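Putative NADPH-dependent oxidoreductase (Desulfitobacterium hafniense DCB-2, PDB 3DB2) probably catalyses NADPH-dependent oxidation or reduction of a still unidentified substrate, as a two-domain, Rossmann-fold member of the GFO/IDH/MocA oxidoreductase family. Local coordinates at residues Gly123-Arg128 with Ser259-Ser264; Gly130-Met135 with Phe241-Tyr246; Ser148-Val153 with Asp188-Leu193; Leu220-Phe223 with Lys227-Tyr230. One frame throughout, in Å; residues are numbered along the deposited sequence.

All four contacts are largely buried, but their chemistry changes with their place. Contact 1, its centre about 9 Å from the chain centre, ties the loop leaving the last strand of the Rossmann sheet to a loop of the C-terminal half through one indole and two serines. Contacts 2 and 3, centres about 8 Å apart, are purely apolar between segments and set helices 130-140 and 183-194 on neighbouring strands, 240-247 and 147-155, of one mixed sheet. Contact 4, farthest from the chain centre, is a hairpin of that sheet held by backbone hydrogen bonds, with partly exposed residues; its Y230 bonds I150 and A152 of contact 3. Contacts 3 and 4 also touch the second subunit.

Contact 1 of 4, residues Gly123-Arg128 with Ser259-Ser264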
loop_
_atom_site.group_PDB
_atom_site.type_symbol
_atom_site.label_atom_id
_atom_site.label_comp_id
_atom_site.label_asym_id
_atom_site.label_seq_id
_atom_site.Cartn_x
_atom_site.Cartn_y
_atom_site.Cartn_z
ATOM N N GLY C 123 -23.723 -11.372 -1.204
ATOM C CA GLY C 123 -22.756 -11.840 -2.128
ATOM C C GLY C 123 -21.549 -10.956 -2.332
ATOM O O GLY C 123 -21.540 -10.111 -3.204
ATOM N N HIS C 124 -20.492 -11.209 -1.561
ATOM C CA HIS C 124 -19.119 -10.773 -1.792
ATOM C C HIS C 124 -18.343 -11.944 -2.399
ATOM O O HIS C 124 -17.869 -12.811 -1.674
ATOM C CB HIS C 124 -18.457 -10.342 -0.493
ATOM C CG HIS C 124 -19.246 -9.414 0.357
ATOM N ND1 HIS C 124 -20.420 -9.733 0.987
ATOM C CD2 HIS C 124 -18.986 -8.134 0.683
ATOM C CE1 HIS C 124 -20.858 -8.699 1.661
ATOM N NE2 HIS C 124 -20.001 -7.712 1.497
ATOM N N SER C 125 -18.231 -12.037 -3.724
ATOM C CA SER C 125 -17.821 -13.321 -4.298
ATOM C C SER C 125 -16.328 -13.444 -4.491
ATOM O O SER C 125 -15.883 -14.533 -4.811
ATOM C CB SER C 125 -18.522 -13.544 -5.659
ATOM O OG SER C 125 -17.989 -12.655 -6.638
ATOM N N SER C 126 -15.574 -12.360 -4.331
ATOM C CA SER C 126 -14.123 -12.397 -4.486
ATOM C C SER C 126 -13.437 -13.430 -3.604
ATOM O O SER C 126 -12.444 -14.056 -3.994
ATOM C CB SER C 126 -13.512 -10.981 -4.209
ATOM O OG SER C 126 -12.178 -10.945 -4.677
ATOM N N ARG C 127 -13.927 -13.603 -2.366
ATOM C CA ARG C 127 -13.346 -14.530 -1.421
ATOM C C ARG C 127 -13.487 -15.969 -1.937
ATOM O O ARG C 127 -12.743 -16.822 -1.473
ATOM C CB ARG C 127 -13.950 -14.462 -0.018
ATOM C CG ARG C 127 -15.410 -14.786 0.133
ATOM C CD ARG C 127 -15.754 -15.156 1.553
ATOM N NE ARG C 127 -15.934 -13.980 2.415
ATOM C CZ ARG C 127 -16.094 -14.134 3.735
ATOM N NH1 ARG C 127 -16.081 -15.338 4.278
ATOM N NH2 ARG C 127 -16.263 -13.112 4.566
ATOM N N ARG C 128 -14.395 -16.177 -2.877
ATOM C CA ARG C 128 -14.639 -17.496 -3.435
ATOM C C ARG C 128 -13.663 -17.873 -4.544
ATOM O O ARG C 128 -13.550 -19.060 -4.899
ATOM C CB ARG C 128 -16.060 -17.585 -3.995
ATOM C CG ARG C 128 -17.146 -17.001 -3.124
ATOM C CD ARG C 128 -18.384 -17.853 -3.117
ATOM N NE ARG C 128 -19.183 -17.513 -1.949
ATOM C CZ ARG C 128 -19.622 -18.228 -0.942
ATOM N NH1 ARG C 128 -19.362 -19.506 -0.849
ATOM N NH2 ARG C 128 -20.347 -17.640 0.002
ATOM N N SER C 259 -11.385 -7.008 -15.459
ATOM C CA SER C 259 -12.184 -6.975 -16.682
ATOM C C SER C 259 -12.759 -8.346 -16.947
ATOM O O SER C 259 -13.756 -8.418 -17.694
ATOM C CB SER C 259 -11.361 -6.424 -17.844
ATOM O OG SER C 259 -10.402 -7.333 -18.315
ATOM N N TRP C 260 -12.205 -9.396 -16.354
ATOM C CA TRP C 260 -12.761 -10.739 -16.493
ATOM C C TRP C 260 -13.646 -11.188 -15.332
ATOM O O TRP C 260 -14.015 -12.361 -15.251
ATOM C CB TRP C 260 -11.624 -11.765 -16.683
ATOM C CG TRP C 260 -11.007 -11.536 -18.023
ATOM C CD1 TRP C 260 -10.052 -10.624 -18.381
ATOM C CD2 TRP C 260 -11.357 -12.288 -19.196
ATOM N NE1 TRP C 260 -9.783 -10.772 -19.732
ATOM C CE2 TRP C 260 -10.563 -11.775 -20.244
ATOM C CE3 TRP C 260 -12.256 -13.335 -19.440
ATOM C CZ2 TRP C 260 -10.683 -12.316 -21.517
ATOM C CZ3 TRP C 260 -12.356 -13.855 -20.722
ATOM C CH2 TRP C 260 -11.565 -13.337 -21.754
ATOM N N TRP C 261 -14.008 -10.287 -14.453
ATOM C CA TRP C 261 -14.898 -10.545 -13.344
ATOM C C TRP C 261 -16.224 -11.198 -13.766
ATOM O O TRP C 261 -16.636 -12.213 -13.196
ATOM C CB TRP C 261 -15.177 -9.233 -12.631
ATOM C CG TRP C 261 -15.839 -9.404 -11.306
ATOM C CD1 TRP C 261 -17.144 -9.087 -11.046
ATOM C CD2 TRP C 261 -15.294 -9.908 -10.077
ATOM N NE1 TRP C 261 -17.430 -9.365 -9.737
ATOM C CE2 TRP C 261 -16.331 -9.863 -9.119
ATOM C CE3 TRP C 261 -14.036 -10.387 -9.693
ATOM C CZ2 TRP C 261 -16.151 -10.278 -7.806
ATOM C CZ3 TRP C 261 -13.852 -10.803 -8.389
ATOM C CH2 TRP C 261 -14.902 -10.748 -7.457
ATOM N N SER C 262 -16.878 -10.616 -14.765
ATOM C CA SER C 262 -18.182 -11.118 -15.206
ATOM C C SER C 262 -18.117 -12.503 -15.834
ATOM O O SER C 262 -19.062 -13.295 -15.747
ATOM C CB SER C 262 -18.790 -10.053 -16.152
ATOM O OG SER C 262 -18.145 -10.115 -17.419
ATOM N N ASN C 263 -16.993 -12.834 -16.457
ATOM C CA ASN C 263 -16.730 -14.136 -17.037
ATOM C C ASN C 263 -16.294 -15.136 -15.958
ATOM O O ASN C 263 -15.154 -15.588 -15.939
ATOM C CB ASN C 263 -15.675 -13.950 -18.121
ATOM C CG ASN C 263 -15.888 -12.636 -18.867
ATOM O OD1 ASN C 263 -15.576 -11.529 -18.434
ATOM N ND2 ASN C 263 -16.467 -12.752 -20.048
ATOM N N SER C 264 -17.224 -15.431 -15.053
ATOM C CA SER C 264 -16.978 -15.943 -13.696
ATOM C C SER C 264 -16.330 -17.324 -13.706
ATOM O O SER C 264 -15.530 -17.617 -12.802
ATOM C CB SER C 264 -18.200 -15.795 -12.820
ATOM O OG SER C 264 -19.224 -16.612 -13.317
#
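The six-membered ring of W261 comes up against S125 and S126, its CH2 and CZ2 corner leading, and these three buried residues make up the whole contact between the segments. The tight part lies at the far corner of the indole: W261 CH2 sits 3.5 Å from S126 CA, which approaches the ring edge in its plane, and S126 CB is equally near that carbon. One position round the ring, CZ2 is 3.2 Å from S125 OG, which comes at a slant to the indole. That hydroxyl is hydrogen-bonded to H302 ND1, while H302 NE2 bonds W261 O, so one histidine holds both segments. S126 OG is bonded to N189 of helix 183-194. With CG trans to the backbone N (chi1 -167°), W261 sends its ring away from its own loop across a CA-CA gap of 9.1 Å to S126. The first segment leads from strand 120-123, an outermost strand of the Rossmann sheet, to helix 130-140; S126 opens a short 3-10 turn, 126-128, and S125 comes just before it. The indole joins this connection to the loop between strands 250-256 and 271-278. Trading the tryptophan for an alanine would probably open a gap beside both serines and leave 123-128 and 259-264 without a direct contact. Away from the indole the packing is loose, and S264 makes no contact with 123-128. Farther out, S262 and N263 are partly exposed, their side chains joined by a hydrogen bond from S262 OG to N263 OD1 (3.1 Å), with the donor above the amide plane.

Contact 2 of 4, residues Gly130-Met135 with Phe241-Tyr246; sequences GALRKM and FSINVY
I243 and V245 of the strand receive the ends of L132 and M135 from the helix, four buried apolar side chains in all. At the start of the strand segment, F241 points toward the helix but its ring stops short of contact, packing edge-to-face on F154 instead. I243 follows, using both its branches. CG1 lies trans to the carbonyl carbon (chi1 -51°) and carries CD1 to L132 CD1 at 3.9 Å, the two side chains meeting at about a right angle; the other branch, CG2, is 3.8 Å from M135 CE. N244 turns its CB from the helix, and its amide nitrogen is bonded to E151 on the next strand. V245 closes the row, with its CG2 3.6 Å from M135 CE. M135 is a selenomethionine whose chain bends at the selenium (chi3 76°), bringing the terminal methyl over the strand, where it touches both beta-branched residues at once. This is helix-on-sheet packing in the C-terminal domain: the segment axes run nearly parallel, 10° apart, with a closest approach of 11.8 Å. Strand 240-247 is flanked in the mixed sheet by 250-256 and 147-155, and helix 183-194 shares the same face, its Q186 touching both F241 and I243 beside helix 130-140.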
loop_
_atom_site.group_PDB
_atom_site.type_symbol
_atom_site.label_atom_id
_atom_site.label_comp_id
_atom_site.label_asym_id
_atom_site.label_seq_id
_atom_site.Cartn_x
_atom_site.Cartn_y
_atom_site.Cartn_z
ATOM N N GLY C 130 -10.531 -19.054 -6.639
ATOM C CA GLY C 130 -9.580 -20.099 -6.249
ATOM C C GLY C 130 -8.338 -19.437 -5.654
ATOM O O GLY C 130 -7.720 -19.968 -4.752
ATOM N N ALA C 131 -7.988 -18.257 -6.151
ATOM C CA ALA C 131 -6.801 -17.566 -5.625
ATOM C C ALA C 131 -7.022 -17.160 -4.183
ATOM O O ALA C 131 -6.112 -17.342 -3.390
ATOM C CB ALA C 131 -6.470 -16.377 -6.478
ATOM N N LEU C 132 -8.187 -16.627 -3.813
ATOM C CA LEU C 132 -8.364 -16.195 -2.426
ATOM C C LEU C 132 -8.445 -17.381 -1.473
ATOM O O LEU C 132 -7.955 -17.406 -0.313
ATOM C CB LEU C 132 -9.610 -15.311 -2.371
ATOM C CG LEU C 132 -9.395 -13.812 -2.490
ATOM C CD1 LEU C 132 -8.560 -13.279 -1.326
ATOM C CD2 LEU C 132 -8.746 -13.484 -3.838
ATOM N N ARG C 133 -9.073 -18.452 -1.963
ATOM C CA ARG C 133 -9.125 -19.727 -1.238
ATOM C C ARG C 133 -7.718 -20.290 -0.983
ATOM O O ARG C 133 -7.439 -20.810 0.099
ATOM C CB ARG C 133 -9.983 -20.758 -1.956
ATOM C CG ARG C 133 -11.456 -20.450 -2.087
ATOM C CD ARG C 133 -12.105 -20.122 -0.755
ATOM N NE ARG C 133 -13.549 -20.090 -0.758
ATOM C CZ ARG C 133 -14.403 -19.558 0.099
ATOM N NH1 ARG C 133 -14.031 -18.915 1.186
ATOM N NH2 ARG C 133 -15.717 -19.664 -0.116
ATOM N N LYS C 134 -6.836 -20.177 -1.960
ATOM C CA LYS C 134 -5.488 -20.718 -1.828
ATOM C C LYS C 134 -4.718 -19.848 -0.854
ATOM O O LYS C 134 -4.003 -20.315 0.051
ATOM C CB LYS C 134 -4.861 -20.802 -3.220
ATOM C CG LYS C 134 -3.411 -21.246 -3.242
ATOM C CD LYS C 134 -3.353 -22.710 -2.826
ATOM C CE LYS C 134 -1.946 -23.088 -2.402
ATOM N NZ LYS C 134 -1.474 -24.225 -3.242
HETATM N N MSE C 135 -4.860 -18.526 -1.011
HETATM C CA MSE C 135 -4.169 -17.606 -0.095
HETATM C C MSE C 135 -4.579 -17.853 1.346
HETATM O O MSE C 135 -3.771 -17.782 2.283
HETATM C CB MSE C 135 -4.393 -16.145 -0.516
HETATM C CG MSE C 135 -3.707 -15.808 -1.842
HETATM SE SE MSE C 135 -4.397 -14.093 -2.543
HETATM C CE MSE C 135 -3.386 -13.019 -1.295
ATOM N N PHE C 241 -6.338 -4.437 -9.375
ATOM C CA PHE C 241 -6.878 -5.231 -8.278
ATOM C C PHE C 241 -5.694 -6.078 -7.774
ATOM O O PHE C 241 -5.314 -7.024 -8.464
ATOM C CB PHE C 241 -8.043 -6.122 -8.631
ATOM C CG PHE C 241 -8.781 -6.846 -7.529
ATOM C CD1 PHE C 241 -8.224 -7.861 -6.754
ATOM C CD2 PHE C 241 -10.104 -6.526 -7.253
ATOM C CE1 PHE C 241 -8.875 -8.524 -5.745
ATOM C CE2 PHE C 241 -10.778 -7.169 -6.230
ATOM C CZ PHE C 241 -10.183 -8.155 -5.476
ATOM N N SER C 242 -5.225 -5.730 -6.576
ATOM C CA SER C 242 -4.072 -6.455 -6.032
ATOM C C SER C 242 -4.196 -6.684 -4.531
ATOM O O SER C 242 -4.896 -5.970 -3.834
ATOM C CB SER C 242 -2.798 -5.687 -6.361
ATOM O OG SER C 242 -2.831 -4.372 -5.859
ATOM N N ILE C 243 -3.497 -7.727 -4.052
ATOM C CA ILE C 243 -3.377 -8.050 -2.648
ATOM C C ILE C 243 -1.932 -8.547 -2.424
ATOM O O ILE C 243 -1.474 -9.455 -3.133
ATOM C CB ILE C 243 -4.366 -9.137 -2.201
ATOM C CG1 ILE C 243 -5.815 -8.852 -2.608
ATOM C CG2 ILE C 243 -4.300 -9.411 -0.696
ATOM C CD1 ILE C 243 -6.840 -9.816 -2.069
ATOM N N ASN C 244 -1.259 -7.922 -1.483
ATOM C CA ASN C 244 0.103 -8.298 -1.114
ATOM C C ASN C 244 -0.015 -8.696 0.367
ATOM O O ASN C 244 -0.533 -7.948 1.187
ATOM C CB ASN C 244 1.133 -7.192 -1.239
ATOM C CG ASN C 244 1.213 -6.618 -2.646
ATOM O OD1 ASN C 244 1.134 -7.361 -3.600
ATOM N ND2 ASN C 244 1.366 -5.323 -2.770
ATOM N N VAL C 245 0.466 -9.866 0.680
ATOM C CA VAL C 245 0.498 -10.412 2.022
ATOM C C VAL C 245 1.972 -10.641 2.418
ATOM O O VAL C 245 2.684 -11.308 1.674
ATOM C CB VAL C 245 -0.241 -11.748 2.086
ATOM C CG1 VAL C 245 -0.309 -12.266 3.503
ATOM C CG2 VAL C 245 -1.644 -11.594 1.496
ATOM N N TYR C 246 2.346 -10.091 3.550
ATOM C CA TYR C 246 3.703 -10.177 4.066
ATOM C C TYR C 246 3.709 -11.156 5.245
ATOM O O TYR C 246 2.994 -10.890 6.222
ATOM C CB TYR C 246 4.163 -8.785 4.509
ATOM C CG TYR C 246 4.149 -7.842 3.311
ATOM C CD1 TYR C 246 5.174 -7.881 2.378
ATOM C CD2 TYR C 246 3.118 -6.931 3.096
ATOM C CE1 TYR C 246 5.170 -7.034 1.286
ATOM C CE2 TYR C 246 3.144 -6.088 1.994
ATOM C CZ TYR C 246 4.158 -6.127 1.077
ATOM O OH TYR C 246 4.200 -5.292 -0.050
#

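Contact 3 of 4, residues Ser148-Val153 with Asp188-Leu193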
loop_
_atom_site.group_PDB
_atom_site.type_symbol
_atom_site.label_atom_id
_atom_site.label_comp_id
_atom_site.label_asym_id
_atom_site.label_seq_id
_atom_site.Cartn_x
_atom_site.Cartn_y
_atom_site.Cartn_z
ATOM N N SER C 148 2.070 -10.256 9.047
ATOM C CA SER C 148 2.246 -8.981 9.731
ATOM C C SER C 148 1.247 -7.958 9.167
ATOM O O SER C 148 0.450 -7.390 9.902
ATOM C CB SER C 148 3.651 -8.386 9.585
ATOM O OG SER C 148 4.229 -8.577 8.300
ATOM N N SER C 149 1.333 -7.787 7.851
ATOM C CA SER C 149 0.496 -6.787 7.179
ATOM C C SER C 149 0.049 -7.275 5.792
ATOM O O SER C 149 0.607 -8.185 5.198
ATOM C CB SER C 149 1.239 -5.469 7.050
ATOM O OG SER C 149 2.363 -5.535 6.208
ATOM N N ILE C 150 -0.990 -6.594 5.283
ATOM C CA ILE C 150 -1.518 -6.834 3.954
ATOM C C ILE C 150 -1.750 -5.481 3.277
ATOM O O ILE C 150 -2.112 -4.528 3.938
ATOM C CB ILE C 150 -2.814 -7.652 3.963
ATOM C CG1 ILE C 150 -2.606 -9.094 4.418
ATOM C CG2 ILE C 150 -3.514 -7.596 2.599
ATOM C CD1 ILE C 150 -3.927 -9.815 4.610
ATOM N N GLU C 151 -1.518 -5.426 1.955
ATOM C CA GLU C 151 -1.843 -4.236 1.185
ATOM C C GLU C 151 -2.801 -4.635 0.054
ATOM O O GLU C 151 -2.423 -5.525 -0.694
ATOM C CB GLU C 151 -0.607 -3.583 0.560
ATOM C CG GLU C 151 0.440 -3.269 1.609
ATOM C CD GLU C 151 1.840 -3.232 1.007
ATOM O OE1 GLU C 151 2.052 -3.691 -0.136
ATOM O OE2 GLU C 151 2.736 -2.765 1.750
ATOM N N ALA C 152 -3.957 -4.023 0.006
ATOM C CA ALA C 152 -4.996 -4.359 -0.961
ATOM C C ALA C 152 -5.294 -3.115 -1.789
ATOM O O ALA C 152 -5.256 -2.009 -1.231
ATOM C CB ALA C 152 -6.252 -4.845 -0.266
ATOM N N VAL C 153 -5.554 -3.276 -3.079
ATOM C CA VAL C 153 -5.843 -2.110 -3.910
ATOM C C VAL C 153 -7.002 -2.467 -4.839
ATOM O O VAL C 153 -7.004 -3.575 -5.364
ATOM C CB VAL C 153 -4.647 -1.682 -4.769
ATOM C CG1 VAL C 153 -4.997 -0.560 -5.740
ATOM C CG2 VAL C 153 -3.488 -1.258 -3.870
ATOM N N ASP C 188 -14.029 -7.177 2.495
ATOM C CA ASP C 188 -14.448 -8.557 2.746
ATOM C C ASP C 188 -13.245 -9.491 2.591
ATOM O O ASP C 188 -13.091 -10.354 3.477
ATOM C CB ASP C 188 -15.587 -8.982 1.832
ATOM C CG ASP C 188 -16.074 -10.360 2.280
ATOM O OD1 ASP C 188 -16.699 -10.446 3.367
ATOM O OD2 ASP C 188 -15.793 -11.314 1.535
ATOM N N ASN C 189 -12.443 -9.324 1.542
ATOM C CA ASN C 189 -11.261 -10.179 1.430
ATOM C C ASN C 189 -10.383 -10.074 2.662
ATOM O O ASN C 189 -9.859 -11.083 3.135
ATOM C CB ASN C 189 -10.444 -9.856 0.172
ATOM C CG ASN C 189 -11.178 -10.319 -1.075
ATOM O OD1 ASN C 189 -12.044 -11.190 -1.005
ATOM N ND2 ASN C 189 -10.792 -9.723 -2.195
ATOM N N LEU C 190 -10.197 -8.878 3.191
ATOM C CA LEU C 190 -9.304 -8.644 4.325
ATOM C C LEU C 190 -9.788 -9.307 5.604
ATOM O O LEU C 190 -9.031 -9.885 6.376
ATOM C CB LEU C 190 -9.149 -7.133 4.561
ATOM C CG LEU C 190 -8.250 -6.431 3.526
ATOM C CD1 LEU C 190 -8.402 -4.916 3.596
ATOM C CD2 LEU C 190 -6.807 -6.838 3.753
ATOM N N GLN C 191 -11.093 -9.244 5.873
ATOM C CA GLN C 191 -11.605 -9.880 7.092
ATOM C C GLN C 191 -11.791 -11.374 6.884
ATOM O O GLN C 191 -11.726 -12.142 7.839
ATOM C CB GLN C 191 -12.876 -9.144 7.510
ATOM C CG GLN C 191 -12.577 -7.703 7.945
ATOM C CD GLN C 191 -13.765 -6.971 8.555
ATOM O OE1 GLN C 191 -13.793 -6.590 9.719
ATOM N NE2 GLN C 191 -14.805 -6.706 7.764
ATOM N N PHE C 192 -11.991 -11.833 5.651
ATOM C CA PHE C 192 -11.946 -13.260 5.346
ATOM C C PHE C 192 -10.573 -13.853 5.657
ATOM O O PHE C 192 -10.383 -14.901 6.281
ATOM C CB PHE C 192 -12.277 -13.474 3.877
ATOM C CG PHE C 192 -11.928 -14.838 3.324
ATOM C CD1 PHE C 192 -12.584 -15.953 3.840
ATOM C CD2 PHE C 192 -10.993 -15.009 2.317
ATOM C CE1 PHE C 192 -12.286 -17.208 3.353
ATOM C CE2 PHE C 192 -10.670 -16.268 1.845
ATOM C CZ PHE C 192 -11.331 -17.364 2.380
ATOM N N LEU C 193 -9.535 -13.139 5.211
ATOM C CA LEU C 193 -8.162 -13.606 5.378
ATOM C C LEU C 193 -7.672 -13.486 6.818
ATOM O O LEU C 193 -7.042 -14.444 7.297
ATOM C CB LEU C 193 -7.258 -12.829 4.431
ATOM C CG LEU C 193 -7.424 -13.031 2.927
ATOM C CD1 LEU C 193 -6.377 -12.204 2.177
ATOM C CD2 LEU C 193 -7.329 -14.513 2.572
#
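I150 CG2 and L190 CD2 meet methyl to methyl at 3.6 Å, the closest of three apolar contacts between strand and helix. The two side chains run alongside in opposite senses, and L190 CD2 also reaches I150 CB at 4.1 Å. The other branch of I150 ends in CD1, 4.2 Å from L193 CD1, where the chains approach almost perpendicularly. I150 thus faces two residues on successive turns of the helix: with CG1 beside the backbone N (chi1 -68°), CD1 is sent to L193 and CG2 is left to L190. The second leucine methyl, L190 CD1, lies more loosely against A152 CB at 4.4 Å. Helix 183-194 packs here on one face of the large mixed sheet of the C-terminal domain, crossing strand 147-155 at 156°, roughly antiparallel, with the segment axes 10.1 Å apart. I150 and A152 are two apart in the strand and therefore point to the same, helix-covered face.

The polar ends of E151 and D188 have partners beyond the two segments. On the strand, the E151 carboxylate turns from the helix, giving OE1 to Y246 and N244 and OE2 to Y230 of the second subunit. On the helix, D188 pairs with R127 in a salt bridge and takes a hydrogen bond from N330, which links this part of the domain to helix 324-343.

Contact 4 of 4, residues Leu220-Phe223 with Lys227-Tyr230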
loop_
_atom_site.group_PDB
_atom_site.type_symbol
_atom_site.label_atom_id
_atom_site.label_comp_id
_atom_site.label_asym_id
_atom_site.label_seq_id
_atom_site.Cartn_x
_atom_site.Cartn_y
_atom_site.Cartn_z
ATOM N N LEU C 220 -5.994 2.892 6.407
ATOM C CA LEU C 220 -5.292 1.963 7.290
ATOM C C LEU C 220 -6.303 1.281 8.226
ATOM O O LEU C 220 -7.243 1.870 8.735
ATOM C CB LEU C 220 -4.233 2.661 8.123
ATOM C CG LEU C 220 -3.146 3.375 7.330
ATOM C CD1 LEU C 220 -2.094 3.911 8.309
ATOM C CD2 LEU C 220 -2.521 2.486 6.274
ATOM N N LEU C 221 -6.064 0.013 8.463
ATOM C CA LEU C 221 -6.812 -0.857 9.341
ATOM C C LEU C 221 -5.893 -1.526 10.357
ATOM O O LEU C 221 -4.778 -1.925 10.049
ATOM C CB LEU C 221 -7.545 -1.933 8.529
ATOM C CG LEU C 221 -8.212 -1.435 7.239
ATOM C CD1 LEU C 221 -7.987 -2.420 6.105
ATOM C CD2 LEU C 221 -9.691 -1.213 7.469
ATOM N N GLU C 222 -6.363 -1.654 11.588
ATOM C CA GLU C 222 -5.741 -2.516 12.596
ATOM C C GLU C 222 -6.778 -3.580 12.960
ATOM O O GLU C 222 -7.935 -3.191 13.200
ATOM C CB GLU C 222 -5.327 -1.815 13.865
ATOM C CG GLU C 222 -4.139 -0.895 13.717
ATOM C CD GLU C 222 -3.482 -0.636 15.070
ATOM O OE1 GLU C 222 -4.180 -0.264 16.030
ATOM O OE2 GLU C 222 -2.251 -0.799 15.154
ATOM N N PHE C 223 -6.362 -4.822 12.994
ATOM C CA PHE C 223 -7.214 -5.972 13.262
ATOM C C PHE C 223 -7.348 -6.205 14.770
ATOM O O PHE C 223 -6.553 -5.670 15.536
ATOM C CB PHE C 223 -6.689 -7.247 12.560
ATOM C CG PHE C 223 -7.006 -7.085 11.061
ATOM C CD1 PHE C 223 -6.104 -6.440 10.238
ATOM C CD2 PHE C 223 -8.189 -7.562 10.559
ATOM C CE1 PHE C 223 -6.381 -6.242 8.891
ATOM C CE2 PHE C 223 -8.497 -7.340 9.212
ATOM C CZ PHE C 223 -7.607 -6.663 8.403
ATOM N N LYS C 227 -2.800 -7.409 13.802
ATOM C CA LYS C 227 -2.277 -7.417 12.430
ATOM C C LYS C 227 -2.740 -6.136 11.759
ATOM O O LYS C 227 -3.656 -5.490 12.295
ATOM C CB LYS C 227 -2.734 -8.661 11.707
ATOM C CG LYS C 227 -2.224 -9.973 12.281
ATOM C CD LYS C 227 -2.438 -11.077 11.236
ATOM C CE LYS C 227 -1.846 -12.390 11.721
ATOM N NZ LYS C 227 -2.512 -12.830 12.970
ATOM N N GLN C 228 -2.140 -5.770 10.625
ATOM C CA GLN C 228 -2.464 -4.486 10.022
ATOM C C GLN C 228 -2.736 -4.599 8.527
ATOM O O GLN C 228 -2.249 -5.545 7.908
ATOM C CB GLN C 228 -1.306 -3.516 10.186
ATOM C CG GLN C 228 -1.040 -3.136 11.619
ATOM C CD GLN C 228 0.083 -2.155 11.836
ATOM O OE1 GLN C 228 0.853 -2.298 12.798
ATOM N NE2 GLN C 228 0.175 -1.133 10.988
ATOM N N ALA C 229 -3.485 -3.652 7.982
ATOM C CA ALA C 229 -3.670 -3.629 6.528
ATOM C C ALA C 229 -3.811 -2.184 6.023
ATOM O O ALA C 229 -4.198 -1.289 6.764
ATOM C CB ALA C 229 -4.849 -4.458 6.090
ATOM N N TYR C 230 -3.466 -2.040 4.751
ATOM C CA TYR C 230 -3.638 -0.884 3.899
ATOM C C TYR C 230 -4.665 -1.206 2.814
ATOM O O TYR C 230 -4.560 -2.292 2.234
ATOM C CB TYR C 230 -2.300 -0.501 3.256
ATOM C CG TYR C 230 -2.474 0.368 2.037
ATOM C CD1 TYR C 230 -2.890 1.693 2.168
ATOM C CD2 TYR C 230 -2.236 -0.138 0.765
ATOM C CE1 TYR C 230 -3.047 2.470 1.035
ATOM C CE2 TYR C 230 -2.400 0.645 -0.372
ATOM C CZ TYR C 230 -2.806 1.949 -0.206
ATOM O OH TYR C 230 -2.986 2.779 -1.295
HETATM O O HOH W 1 -2.342 -0.442 9.360
#
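F223 can be traced from its CB, 3.5 Å from K227 O, through CG, 3.9 Å from the same oxygen, along one side of its ring to A229. CD1 is nearer still to K227 O, at 3.3 Å, with the oxygen in the ring plane, and CE1 reaches A229 CB at 3.7 Å, also at the edge. CG sits beside the backbone N (chi1 -74°), which lays the ring edge along the partner segment, while L194 and V197 touch the side chain from outside the hairpin. K227 O also accepts F223 N (2.9 Å, N-H...O angle 171°). Replacing this phenylalanine by a serine would probably leave A229 CB without its aromatic neighbour and open a gap towards L194. The two strands form a beta hairpin of the C-terminal sheet: L221 and A229 are a hydrogen-bonded antiparallel pair, with L221 N to A229 O at 2.8 Å and A229 N to L221 O at 3.0 Å. In one of its two conformers, L221 brings CD1 to A229 CB at 3.7 Å on the face shared with F223. The other face bears the non-hydrogen-bonded pairs L220-Y230 and E222-Q228, and looks to the second subunit. There E222 and Q228 extend side by side, carboxylate and amide planes 73° apart; K205 of the second subunit reaches E222 OE2 and Q228 OE1, and R199 pairs with E222 OE1, which together probably offset the charge. A water lies between L221 O and Q228 NE2, accepting from the latter. L220 CD2 nears the Y230 ring at its edge, and Y230 stacks on Y230 of the second subunit.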